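Local coordinates for flagellar brake protein YcgR (Escherichia coli, PDB 5Y6F) that acts as a flagellar brake that, when bound to cyclic di-GMP, binds elements of the flagellar motor and slows swimming and swarming, at residues A27-L32 and I40-A45; I71-E76 and F84-L89; Q187-S192 and S210-N215. All coordinates share one frame; numbering follows the deposited sequence.

Contact 1 (A27-L32 and I40-A45); sequences AIPLRL and ISKLLA
Lys42 NZ donates to Ala27 O at 3.0 Å, from above the plane of that carbonyl. The lysine chain starts out extended (chi1 -175°) and then bends at its last two torsions, which curls the ammonium back toward Pro29. The side chains of Lys42 and Pro29 run side by side, and Lys42 NZ lies 4.0 Å from Pro29 CG. Ala27 carries the positive phi of a Schellman motif that ends helix 13-25, so the lysine bonds the carbonyl just after the helix C-terminus. Leu30 and Ser41 form the hydrogen-bonded antiparallel pair, with Leu30 N to Ser41 O at 2.9 Å and Ser41 N to Leu30 O at 2.8 Å. Beyond them a water joins Ile28 O to Leu43 N. Ser41 OG turns to Asp54 O on the next strand. On the Arg31 face, Ile40 CD1 packs against Arg31 CG at 3.7 Å, the two chains pointing the same way. On the other face, Leu32 CD1 meets Ser41 CB. An alanine in place of Lys42 would probably leave Ala27 O without its ammonium partner and the helix end without a nearby positive charge. That charge probably complements the helix dipole and ties helix 13-25 to this hairpin.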
loop_
_atom_site.group_PDB
_atom_site.type_symbol
_atom_site.label_atom_id
_atom_site.label_comp_id
_atom_site.label_asym_id
_atom_site.label_seq_id
_atom_site.Cartn_x
_atom_site.Cartn_y
_atom_site.Cartn_z
ATOM N N ALA A 27 -5.641 -11.035 -10.297
ATOM C CA ALA A 27 -4.624 -10.354 -11.112
ATOM C C ALA A 27 -3.918 -9.237 -10.329
ATOM O O ALA A 27 -3.675 -8.161 -10.852
ATOM C CB ALA A 27 -5.238 -9.780 -12.403
ATOM N N ILE A 28 -3.597 -9.472 -9.066
ATOM C CA ILE A 28 -2.875 -8.490 -8.261
ATOM C C ILE A 28 -1.437 -8.376 -8.760
ATOM O O ILE A 28 -0.703 -9.369 -8.769
ATOM C CB ILE A 28 -2.845 -8.862 -6.771
ATOM C CG1 ILE A 28 -4.252 -8.979 -6.168
ATOM C CG2 ILE A 28 -2.079 -7.794 -6.020
ATOM C CD1 ILE A 28 -5.105 -7.727 -6.389
ATOM N N PRO A 29 -0.971 -7.176 -9.088
ATOM C CA PRO A 29 0.444 -6.997 -9.431
ATOM C C PRO A 29 1.365 -7.458 -8.314
ATOM O O PRO A 29 1.088 -7.272 -7.129
ATOM C CB PRO A 29 0.556 -5.483 -9.650
ATOM C CG PRO A 29 -0.907 -5.090 -10.148
ATOM C CD PRO A 29 -1.751 -5.923 -9.190
ATOM N N LEU A 30 2.479 -8.057 -8.703
ATOM C CA LEU A 30 3.494 -8.505 -7.770
ATOM C C LEU A 30 4.727 -7.627 -7.937
ATOM O O LEU A 30 5.120 -7.309 -9.052
ATOM C CB LEU A 30 3.860 -9.965 -8.026
ATOM C CG LEU A 30 2.793 -11.059 -8.033
ATOM C CD1 LEU A 30 3.540 -12.351 -8.094
ATOM C CD2 LEU A 30 1.853 -11.084 -6.801
ATOM N N ARG A 31 5.347 -7.232 -6.845
ATOM C CA ARG A 31 6.586 -6.475 -6.935
ATOM C C ARG A 31 7.679 -7.433 -6.500
ATOM O O ARG A 31 7.680 -7.872 -5.351
ATOM C CB ARG A 31 6.552 -5.216 -6.074
ATOM C CG ARG A 31 5.246 -4.436 -6.213
ATOM C CD ARG A 31 5.362 -2.938 -5.820
ATOM N NE ARG A 31 4.331 -2.105 -6.462
ATOM C CZ ARG A 31 3.018 -2.360 -6.421
ATOM N NH1 ARG A 31 2.560 -3.440 -5.772
ATOM N NH2 ARG A 31 2.157 -1.542 -7.034
ATOM N N LEU A 32 8.551 -7.821 -7.439
ATOM C CA LEU A 32 9.749 -8.576 -7.112
ATOM C C LEU A 32 10.892 -7.625 -6.786
ATOM O O LEU A 32 11.176 -6.709 -7.560
ATOM C CB LEU A 32 10.169 -9.482 -8.271
ATOM C CG LEU A 32 9.417 -10.802 -8.428
ATOM C CD1 LEU A 32 8.013 -10.470 -8.688
ATOM C CD2 LEU A 32 9.994 -11.585 -9.618
ATOM N N ILE A 40 8.000 -5.370 -11.702
ATOM C CA ILE A 40 6.581 -5.643 -11.536
ATOM C C ILE A 40 6.225 -6.861 -12.372
ATOM O O ILE A 40 6.656 -6.973 -13.527
ATOM C CB ILE A 40 5.736 -4.443 -11.966
ATOM C CG1 ILE A 40 6.157 -3.186 -11.182
ATOM C CG2 ILE A 40 4.273 -4.793 -11.753
ATOM C CD1 ILE A 40 6.035 -3.365 -9.666
ATOM N N SER A 41 5.460 -7.776 -11.786
ATOM C CA SER A 41 5.108 -9.033 -12.443
ATOM C C SER A 41 3.679 -9.386 -12.041
ATOM O O SER A 41 2.929 -8.576 -11.484
ATOM C CB SER A 41 6.120 -10.133 -12.061
ATOM O OG SER A 41 5.755 -11.369 -12.634
ATOM N N LYS A 42 3.293 -10.626 -12.277
ATOM C CA LYS A 42 1.917 -11.031 -12.071
ATOM C C LYS A 42 1.917 -12.541 -11.883
ATOM O O LYS A 42 2.740 -13.251 -12.472
ATOM C CB LYS A 42 1.061 -10.617 -13.269
ATOM C CG LYS A 42 -0.416 -10.898 -13.096
ATOM C CD LYS A 42 -1.258 -10.180 -14.171
ATOM C CE LYS A 42 -1.046 -8.648 -14.166
ATOM N NZ LYS A 42 -1.469 -7.935 -12.912
ATOM N N LEU A 43 0.991 -13.028 -11.070
ATOM C CA LEU A 43 0.831 -14.464 -10.883
ATOM C C LEU A 43 0.023 -15.006 -12.065
ATOM O O LEU A 43 -1.163 -14.686 -12.226
ATOM C CB LEU A 43 0.149 -14.747 -9.547
ATOM C CG LEU A 43 0.337 -16.172 -9.019
ATOM C CD1 LEU A 43 1.766 -16.555 -9.222
ATOM C CD2 LEU A 43 0.006 -16.231 -7.539
ATOM N N LEU A 44 0.679 -15.804 -12.908
ATOM C CA LEU A 44 0.094 -16.299 -14.138
ATOM C C LEU A 44 -0.621 -17.618 -13.915
ATOM O O LEU A 44 -1.634 -17.912 -14.559
ATOM C CB LEU A 44 1.178 -16.493 -15.194
ATOM C CG LEU A 44 1.715 -15.185 -15.712
ATOM C CD1 LEU A 44 2.840 -15.441 -16.697
ATOM C CD2 LEU A 44 0.560 -14.422 -16.348
ATOM N N ALA A 45 -0.085 -18.435 -13.033
ATOM C CA ALA A 45 -0.696 -19.714 -12.732
ATOM C C ALA A 45 -0.005 -20.251 -11.494
ATOM O O ALA A 45 1.152 -19.901 -11.206
ATOM C CB ALA A 45 -0.564 -20.676 -13.899
HETATM O O HOH W 1 -0.883 -11.892 -9.592
#

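Contact 2 (I71-E76 and F84-L89); sequences ITITAE and FTVEQL. With C2E (9,9'-[(2R,3R,3aS,5S,7aR,9R,10R,10aS,12S,14aR)-3,5,10,12-tetrahydroxy-5,12-dioxidooctahydro-2H,7H-difuro[3,2-d:3',2'-j][1,3,7,9,2,8]tetraoxadiphosphacyclododecine-2,9-diyl]bis(2-amino-1,9-dihydro-6H-purin-6-one)), chain D.
Ile73 lies over one face of the Phe84 ring, its CB 4.0 Å from the ring centroid in a CH-pi contact. Ile73 CD1 reaches Phe84 CE2 at 3.6 Å, and CG2 touches the ring at CZ. Phe84 CG sits between its own backbone N and carbonyl carbon (chi1 56°), and this folds the ring back across Ile73. Further along the same face, Ile71 CB packs on Val86 CG2, and Ile71 CD1 reaches Leu89 CG at 4.0 Å. The opposite face has Thr72 and Thr85, whose OG1 atoms lie 3.6 Å apart. Four backbone bonds fix the register of this antiparallel hairpin. Ile73 N to Phe84 O is 2.8 Å and nearly straight, at 175°; Ile71 N to Val86 O is also 2.8 Å. Around Ile73 and Phe84 the next shell is apolar: Leu32 and Leu53 touch Ile73, while Leu51 and Pro105 touch Phe84. At the far end of the segment Glu76, well beyond Phe84, lines the cyclic di-GMP pocket, where Glu76 OE2 comes within 3.4 Å of the ligand carbon C4A. The paired part is thus held by backbone bonds and apolar side chains, while the same strand carries a carboxylate from the N-terminal domain to the nucleotide.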
loop_
_atom_site.group_PDB
_atom_site.type_symbol
_atom_site.label_atom_id
_atom_site.label_comp_id
_atom_site.label_asym_id
_atom_site.label_seq_id
_atom_site.Cartn_x
_atom_site.Cartn_y
_atom_site.Cartn_z
ATOM N N ILE A 71 14.626 -13.752 -3.404
ATOM C CA ILE A 71 13.818 -12.720 -4.041
ATOM C C ILE A 71 12.558 -12.485 -3.209
ATOM O O ILE A 71 11.772 -13.411 -2.989
ATOM C CB ILE A 71 13.450 -13.114 -5.481
ATOM C CG1 ILE A 71 14.702 -13.177 -6.339
ATOM C CG2 ILE A 71 12.421 -12.154 -6.070
ATOM C CD1 ILE A 71 14.784 -14.425 -7.138
ATOM N N THR A 72 12.345 -11.243 -2.769
ATOM C CA THR A 72 11.143 -10.892 -2.021
ATOM C C THR A 72 10.043 -10.473 -3.003
ATOM O O THR A 72 10.296 -9.754 -3.988
ATOM C CB THR A 72 11.460 -9.808 -0.980
ATOM O OG1 THR A 72 12.482 -10.317 -0.139
ATOM C CG2 THR A 72 10.283 -9.521 -0.057
ATOM N N ILE A 73 8.860 -11.031 -2.799
ATOM C CA ILE A 73 7.664 -10.708 -3.569
ATOM C C ILE A 73 6.631 -10.115 -2.612
ATOM O O ILE A 73 6.262 -10.749 -1.611
ATOM C CB ILE A 73 7.108 -11.958 -4.261
ATOM C CG1 ILE A 73 8.141 -12.434 -5.285
ATOM C CG2 ILE A 73 5.790 -11.649 -4.926
ATOM C CD1 ILE A 73 7.981 -13.872 -5.704
ATOM N N THR A 74 6.162 -8.909 -2.906
ATOM C CA THR A 74 5.081 -8.307 -2.128
ATOM C C THR A 74 3.889 -8.027 -3.043
ATOM O O THR A 74 4.053 -7.761 -4.245
ATOM C CB THR A 74 5.518 -7.008 -1.438
ATOM O OG1 THR A 74 5.742 -6.011 -2.435
ATOM C CG2 THR A 74 6.836 -7.190 -0.676
ATOM N N ALA A 75 2.681 -8.107 -2.486
ATOM C CA ALA A 75 1.496 -7.702 -3.235
ATOM C C ALA A 75 0.545 -6.949 -2.310
ATOM O O ALA A 75 0.429 -7.240 -1.119
ATOM C CB ALA A 75 0.763 -8.906 -3.851
ATOM N N GLU A 76 -0.139 -5.996 -2.872
ATOM C CA GLU A 76 -1.049 -5.124 -2.144
ATOM C C GLU A 76 -2.471 -5.499 -2.525
ATOM O O GLU A 76 -2.878 -5.257 -3.654
ATOM C CB GLU A 76 -0.751 -3.670 -2.526
ATOM C CG GLU A 76 0.759 -3.366 -2.474
ATOM C CD GLU A 76 1.132 -1.977 -2.958
ATOM O OE1 GLU A 76 0.273 -1.259 -3.552
ATOM O OE2 GLU A 76 2.305 -1.618 -2.730
ATOM N N PHE A 84 6.238 -12.663 0.611
ATOM C CA PHE A 84 6.983 -13.903 0.836
ATOM C C PHE A 84 8.265 -13.831 0.021
ATOM O O PHE A 84 8.474 -12.913 -0.777
ATOM C CB PHE A 84 6.189 -15.153 0.424
ATOM C CG PHE A 84 5.716 -15.096 -1.036
ATOM C CD1 PHE A 84 4.606 -14.321 -1.394
ATOM C CD2 PHE A 84 6.414 -15.772 -2.042
ATOM C CE1 PHE A 84 4.166 -14.247 -2.758
ATOM C CE2 PHE A 84 6.002 -15.706 -3.385
ATOM C CZ PHE A 84 4.871 -14.955 -3.738
ATOM N N THR A 85 9.098 -14.840 0.220
ATOM C CA THR A 85 10.418 -14.946 -0.350
ATOM C C THR A 85 10.562 -16.273 -1.087
ATOM O O THR A 85 10.028 -17.294 -0.652
ATOM C CB THR A 85 11.466 -14.872 0.761
ATOM O OG1 THR A 85 11.526 -13.528 1.233
ATOM C CG2 THR A 85 12.761 -15.182 0.199
ATOM N N VAL A 86 11.310 -16.264 -2.198
ATOM C CA VAL A 86 11.686 -17.497 -2.885
ATOM C C VAL A 86 13.183 -17.457 -3.143
ATOM O O VAL A 86 13.786 -16.387 -3.266
ATOM C CB VAL A 86 10.890 -17.708 -4.199
ATOM C CG1 VAL A 86 9.384 -17.847 -3.898
ATOM C CG2 VAL A 86 11.123 -16.567 -5.184
ATOM N N GLU A 87 13.792 -18.640 -3.211
ATOM C CA GLU A 87 15.248 -18.689 -3.250
ATOM C C GLU A 87 15.773 -18.260 -4.612
ATOM O O GLU A 87 16.856 -17.659 -4.707
ATOM C CB GLU A 87 15.752 -20.099 -2.891
ATOM C CG GLU A 87 16.710 -20.175 -1.689
ATOM C CD GLU A 87 17.780 -21.264 -1.851
ATOM O OE1 GLU A 87 18.002 -21.721 -3.000
ATOM O OE2 GLU A 87 18.410 -21.663 -0.835
ATOM N N GLN A 88 15.029 -18.571 -5.679
ATOM C CA GLN A 88 15.500 -18.334 -7.043
ATOM C C GLN A 88 14.349 -18.469 -8.033
ATOM O O GLN A 88 13.364 -19.174 -7.771
ATOM C CB GLN A 88 16.622 -19.299 -7.435
ATOM C CG GLN A 88 17.054 -19.086 -8.878
ATOM C CD GLN A 88 18.339 -19.788 -9.247
ATOM O OE1 GLN A 88 19.293 -19.819 -8.462
ATOM N NE2 GLN A 88 18.379 -20.347 -10.458
ATOM N N LEU A 89 14.482 -17.771 -9.164
ATOM C CA LEU A 89 13.550 -17.871 -10.283
ATOM C C LEU A 89 14.302 -18.436 -11.483
ATOM O O LEU A 89 15.467 -18.094 -11.708
ATOM C CB LEU A 89 12.906 -16.505 -10.626
ATOM C CG LEU A 89 11.974 -15.847 -9.572
ATOM C CD1 LEU A 89 11.463 -14.472 -10.026
ATOM C CD2 LEU A 89 10.776 -16.738 -9.148
HETATM P P1 C2E D . -0.536 2.498 0.925
HETATM O O2P C2E D . -1.852 2.297 1.811
HETATM O O1P C2E D . -0.800 3.422 -0.213
HETATM O "O5'" C2E D . 0.667 3.028 1.847
HETATM C "C5'" C2E D . 1.846 3.498 1.123
HETATM C "C4'" C2E D . 2.997 3.797 2.044
HETATM O "O4'" C2E D . 2.581 4.766 2.998
HETATM C "C3'" C2E D . 3.337 2.559 2.852
HETATM O "O3'" C2E D . 4.249 1.734 2.159
HETATM C "C2'" C2E D . 4.028 3.199 4.047
HETATM O "O2'" C2E D . 5.333 3.654 3.750
HETATM C "C1'" C2E D . 3.152 4.424 4.240
HETATM N N9 C2E D . 2.070 4.135 5.180
HETATM C C8 C2E D . 0.748 4.000 4.920
HETATM N N7 C2E D . 0.116 3.802 6.037
HETATM C C5 C2E D . 0.999 3.795 7.047
HETATM C C6 C2E D . 0.895 3.619 8.429
HETATM O O6 C2E D . -0.182 3.427 8.955
HETATM N N1 C2E D . 2.017 3.697 9.151
HETATM C C2 C2E D . 3.220 3.911 8.552
HETATM N N2 C2E D . 4.360 3.943 9.312
HETATM N N3 C2E D . 3.318 4.057 7.256
HETATM C C4 C2E D . 2.249 4.017 6.501
HETATM P P11 C2E D . 4.462 0.206 2.510
HETATM O O21 C2E D . 4.599 -0.050 4.093
HETATM O O11 C2E D . 5.476 -0.404 1.646
HETATM O O5A C2E D . 3.077 -0.456 2.063
HETATM C C5A C2E D . 2.782 -0.513 0.696
HETATM C C4A C2E D . 1.303 -0.897 0.467
HETATM O O4A C2E D . 0.982 -2.160 1.056
HETATM C C3A C2E D . 0.390 0.085 1.158
HETATM O O3A C2E D . 0.063 1.163 0.287
HETATM C C2A C2E D . -0.873 -0.778 1.369
HETATM O O2A C2E D . -1.501 -1.140 0.142
HETATM C C1A C2E D . -0.275 -2.104 1.739
HETATM N N91 C2E D . -0.165 -2.381 3.173
HETATM C C81 C2E D . 0.943 -2.448 3.950
HETATM N N71 C2E D . 0.625 -2.803 5.132
HETATM C C51 C2E D . -0.718 -2.974 5.206
HETATM C C61 C2E D . -1.590 -3.368 6.225
HETATM O O61 C2E D . -1.112 -3.615 7.316
HETATM N N11 C2E D . -2.928 -3.420 5.956
HETATM C C21 C2E D . -3.379 -3.160 4.683
HETATM N N21 C2E D . -4.728 -3.290 4.423
HETATM N N31 C2E D . -2.549 -2.839 3.687
HETATM C C41 C2E D . -1.247 -2.724 3.942
#

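Contact 3 (Q187-S192 and S210-N215); sequences QLISIS and SFRFLN. With C2E (9,9'-[(2R,3R,3aS,5S,7aR,9R,10R,10aS,12S,14aR)-3,5,10,12-tetrahydroxy-5,12-dioxidooctahydro-2H,7H-difuro[3,2-d:3',2'-j][1,3,7,9,2,8]tetraoxadiphosphacyclododecine-2,9-diyl]bis(2-amino-1,9-dihydro-6H-purin-6-one)), chain C.
A classic beta bulge interrupts this antiparallel pairing: Ile189 and Ser190 both face Ser210. Ser210 O takes Ile189 N at 2.8 Å and, weakly, Ser190 N. Ser210 N returns a bond to Ser190 O at 3.0 Å. The bulge turns Ile189 toward strand 207-214. Its CG1 lies between its own backbone N and carbonyl carbon (chi1 62°), close to Ser210 O. This carries Ile189 CD1 onto the ligand, 3.3 Å from C81 of one guanine. The other branch, Ile189 CG2, rests over one face of the Arg212 guanidinium and touches Arg212 CG at 3.5 Å.

Arg212 is held by two partners. Arg212 NH2 donates to Gln187 OE1 at 2.7 Å, with a weak second bond from NE to the same oxygen. The amide and guanidinium planes are 71° apart, so the pair is not coplanar. Arg212 NH1 donates to the phosphate oxygen O11 of cyclic di-GMP at 2.7 Å. Gln187 NE2 in turn binds Gly166 O, which anchors the amide that positions the arginine. Ser210 OG donates to the guanine oxygen O61 at 2.8 Å and accepts from a water that also bonds Ser192 OG. Ser190 OG binds the second cyclic di-GMP molecule.

On the other face, Phe211 CE1 packs on Leu188 CB, and Phe211 also touches Met151 and Ala186. Phe211 and Leu188 are both buried, consistent with the interior of the PilZ beta barrel. The contact therefore splits by face: one is apolar and packs inward, while the other reads the guanine and phosphate of the ligand. The cationic guanidinium next to the phosphate probably offsets the nucleotide's negative charge, and the bonds to Gln187 OE1 probably limit how the arginine can turn.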
loop_
_atom_site.group_PDB
_atom_site.type_symbol
_atom_site.label_atom_id
_atom_site.label_comp_id
_atom_site.label_asym_id
_atom_site.label_seq_id
_atom_site.Cartn_x
_atom_site.Cartn_y
_atom_site.Cartn_z
ATOM N N GLN A 187 2.104 13.565 13.327
ATOM C CA GLN A 187 3.525 13.227 13.187
ATOM C C GLN A 187 3.812 12.585 11.831
ATOM O O GLN A 187 3.159 11.605 11.444
ATOM C CB GLN A 187 3.998 12.292 14.306
ATOM C CG GLN A 187 5.510 12.030 14.249
ATOM C CD GLN A 187 5.995 11.074 15.323
ATOM O OE1 GLN A 187 5.201 10.395 15.980
ATOM N NE2 GLN A 187 7.312 11.009 15.501
ATOM N N LEU A 188 4.786 13.134 11.114
ATOM C CA LEU A 188 5.187 12.600 9.816
ATOM C C LEU A 188 5.820 11.242 10.059
ATOM O O LEU A 188 6.937 11.147 10.565
ATOM C CB LEU A 188 6.161 13.552 9.129
ATOM C CG LEU A 188 6.817 12.957 7.881
ATOM C CD1 LEU A 188 5.715 12.529 6.913
ATOM C CD2 LEU A 188 7.814 13.909 7.203
ATOM N N ILE A 189 5.102 10.169 9.767
ATOM C CA ILE A 189 5.618 8.857 10.131
ATOM C C ILE A 189 6.236 8.124 8.953
ATOM O O ILE A 189 7.032 7.200 9.169
ATOM C CB ILE A 189 4.542 7.969 10.780
ATOM C CG1 ILE A 189 3.404 7.723 9.788
ATOM C CG2 ILE A 189 4.056 8.587 12.086
ATOM C CD1 ILE A 189 2.237 7.013 10.390
ATOM N N SER A 190 5.901 8.493 7.721
ATOM C CA SER A 190 6.499 7.787 6.597
ATOM C C SER A 190 6.546 8.713 5.402
ATOM O O SER A 190 5.597 9.464 5.147
ATOM C CB SER A 190 5.739 6.498 6.246
ATOM O OG SER A 190 6.536 5.732 5.366
ATOM N N ILE A 191 7.679 8.697 4.707
ATOM C CA ILE A 191 7.823 9.376 3.429
ATOM C C ILE A 191 8.111 8.308 2.388
ATOM O O ILE A 191 9.077 7.550 2.520
ATOM C CB ILE A 191 8.934 10.432 3.456
ATOM C CG1 ILE A 191 8.573 11.562 4.423
ATOM C CG2 ILE A 191 9.183 10.935 2.050
ATOM C CD1 ILE A 191 9.781 12.411 4.848
ATOM N N SER A 192 7.286 8.258 1.352
ATOM C CA SER A 192 7.381 7.223 0.337
ATOM C C SER A 192 6.982 7.847 -0.990
ATOM O O SER A 192 6.771 9.057 -1.078
ATOM C CB SER A 192 6.482 6.035 0.699
ATOM O OG SER A 192 5.096 6.413 0.816
ATOM N N SER A 210 2.673 10.151 5.162
ATOM C CA SER A 210 1.775 9.410 6.040
ATOM C C SER A 210 1.834 10.075 7.414
ATOM O O SER A 210 2.926 10.246 7.970
ATOM C CB SER A 210 2.187 7.955 6.118
ATOM O OG SER A 210 1.695 7.139 5.041
ATOM N N PHE A 211 0.675 10.494 7.934
ATOM C CA PHE A 211 0.582 11.192 9.202
ATOM C C PHE A 211 -0.261 10.375 10.149
ATOM O O PHE A 211 -1.343 9.911 9.771
ATOM C CB PHE A 211 -0.047 12.576 9.049
ATOM C CG PHE A 211 0.872 13.600 8.456
ATOM C CD1 PHE A 211 1.783 14.277 9.259
ATOM C CD2 PHE A 211 0.843 13.874 7.095
ATOM C CE1 PHE A 211 2.638 15.210 8.722
ATOM C CE2 PHE A 211 1.702 14.827 6.530
ATOM C CZ PHE A 211 2.594 15.495 7.349
ATOM N N ARG A 212 0.226 10.198 11.372
ATOM C CA ARG A 212 -0.627 9.750 12.457
ATOM C C ARG A 212 -0.983 10.961 13.300
ATOM O O ARG A 212 -0.101 11.775 13.609
ATOM C CB ARG A 212 0.073 8.692 13.306
ATOM C CG ARG A 212 1.295 9.164 14.108
ATOM C CD ARG A 212 1.717 8.022 15.056
ATOM N NE ARG A 212 2.999 8.246 15.681
ATOM C CZ ARG A 212 4.000 7.367 15.685
ATOM N NH1 ARG A 212 3.863 6.171 15.102
ATOM N NH2 ARG A 212 5.147 7.682 16.292
ATOM N N PHE A 213 -2.268 11.092 13.661
ATOM C CA PHE A 213 -2.698 12.226 14.493
ATOM C C PHE A 213 -2.266 12.045 15.941
ATOM O O PHE A 213 -2.360 10.953 16.502
ATOM C CB PHE A 213 -4.217 12.403 14.495
ATOM C CG PHE A 213 -4.816 12.681 13.158
ATOM C CD1 PHE A 213 -4.188 13.499 12.249
ATOM C CD2 PHE A 213 -6.041 12.136 12.820
ATOM C CE1 PHE A 213 -4.781 13.757 11.015
ATOM C CE2 PHE A 213 -6.630 12.396 11.598
ATOM C CZ PHE A 213 -5.997 13.203 10.697
ATOM N N LEU A 214 -1.812 13.129 16.551
ATOM C CA LEU A 214 -1.532 13.195 17.974
ATOM C C LEU A 214 -2.571 14.083 18.655
ATOM O O LEU A 214 -3.168 14.960 18.022
ATOM C CB LEU A 214 -0.120 13.739 18.229
ATOM C CG LEU A 214 0.990 12.786 18.706
ATOM C CD1 LEU A 214 0.480 11.824 19.804
ATOM C CD2 LEU A 214 1.655 12.033 17.552
ATOM N N ASN A 215 -2.807 13.820 19.944
ATOM C CA ASN A 215 -3.687 14.632 20.798
ATOM C C ASN A 215 -5.046 14.913 20.138
ATOM O O ASN A 215 -5.467 16.061 19.975
ATOM C CB ASN A 215 -2.991 15.941 21.190
ATOM C CG ASN A 215 -1.606 15.716 21.805
ATOM O OD1 ASN A 215 -1.414 14.833 22.652
ATOM N ND2 ASN A 215 -0.637 16.519 21.375
HETATM P P1 C2E C . -3.610 1.836 11.782
HETATM O O2P C2E C . -4.309 2.040 10.354
HETATM O O1P C2E C . -4.510 1.104 12.689
HETATM O "O5'" C2E C . -2.211 1.116 11.557
HETATM C "C5'" C2E C . -1.639 0.575 12.739
HETATM C "C4'" C2E C . -0.128 0.389 12.630
HETATM O "O4'" C2E C . 0.185 -0.575 11.634
HETATM C "C3'" C2E C . 0.584 1.676 12.181
HETATM O "O3'" C2E C . 0.994 2.465 13.287
HETATM C "C2'" C2E C . 1.818 1.142 11.463
HETATM O "O2'" C2E C . 2.739 0.690 12.435
HETATM C "C1'" C2E C . 1.262 -0.131 10.794
HETATM N N9 C2E C . 0.797 0.070 9.425
HETATM C C8 C2E C . -0.503 0.156 9.020
HETATM N N7 C2E C . -0.547 0.314 7.727
HETATM C C5 C2E C . 0.739 0.343 7.238
HETATM C C6 C2E C . 1.326 0.487 5.960
HETATM O O6 C2E C . 0.708 0.616 4.911
HETATM N N1 C2E C . 2.655 0.457 5.892
HETATM C C2 C2E C . 3.413 0.332 6.991
HETATM N N2 C2E C . 4.751 0.350 6.810
HETATM N N3 C2E C . 2.906 0.209 8.175
HETATM C C4 C2E C . 1.590 0.188 8.328
HETATM P P11 C2E C . 1.392 4.039 13.071
HETATM O O21 C2E C . 2.388 4.064 11.837
HETATM O O11 C2E C . 1.900 4.545 14.364
HETATM O O5A C2E C . 0.073 4.835 12.584
HETATM C C5A C2E C . -1.008 4.970 13.508
HETATM C C4A C2E C . -2.240 5.414 12.723
HETATM O O4A C2E C . -1.904 6.480 11.846
HETATM C C3A C2E C . -2.717 4.319 11.746
HETATM O O3A C2E C . -3.361 3.278 12.463
HETATM C C2A C2E C . -3.687 5.107 10.877
HETATM O O2A C2E C . -4.910 5.203 11.564
HETATM C C1A C2E C . -2.952 6.487 10.857
HETATM N N91 C2E C . -2.235 6.620 9.629
HETATM C C81 C2E C . -0.880 6.495 9.479
HETATM N N71 C2E C . -0.556 6.662 8.215
HETATM C C51 C2E C . -1.718 6.931 7.536
HETATM C C61 C2E C . -1.979 7.154 6.221
HETATM O O61 C2E C . -1.077 7.172 5.388
HETATM N N11 C2E C . -3.248 7.313 5.891
HETATM C C21 C2E C . -4.232 7.284 6.801
HETATM N N21 C2E C . -5.521 7.488 6.379
HETATM N N31 C2E C . -4.003 7.064 8.043
HETATM C C41 C2E C . -2.778 6.876 8.414
HETATM O O HOH W 2 4.045 7.636 3.017
#

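Contacts 1 and 2 are neighbouring hairpins of one antiparallel sheet in the N-terminal domain, where strands 29-34 and 71-77 run side by side. They touch directly: Arg31 N probably bonds Thr74 O, and Leu32 packs on Leu89. Contact 1 is partly buried, and one lysine of it meets the end of a helix. Contact 2 is buried and mostly apolar. Contact 3 is also buried, but it lies in the PilZ domain, its centre about 30 Å from that of contact 1 and about 28 Å from that of contact 2. Its polar side chains bind nucleotide directly. Glu76 of contact 2 and Ser190 of contact 3 both belong to one cyclic di-GMP pocket, so the ligand bridges the two domains.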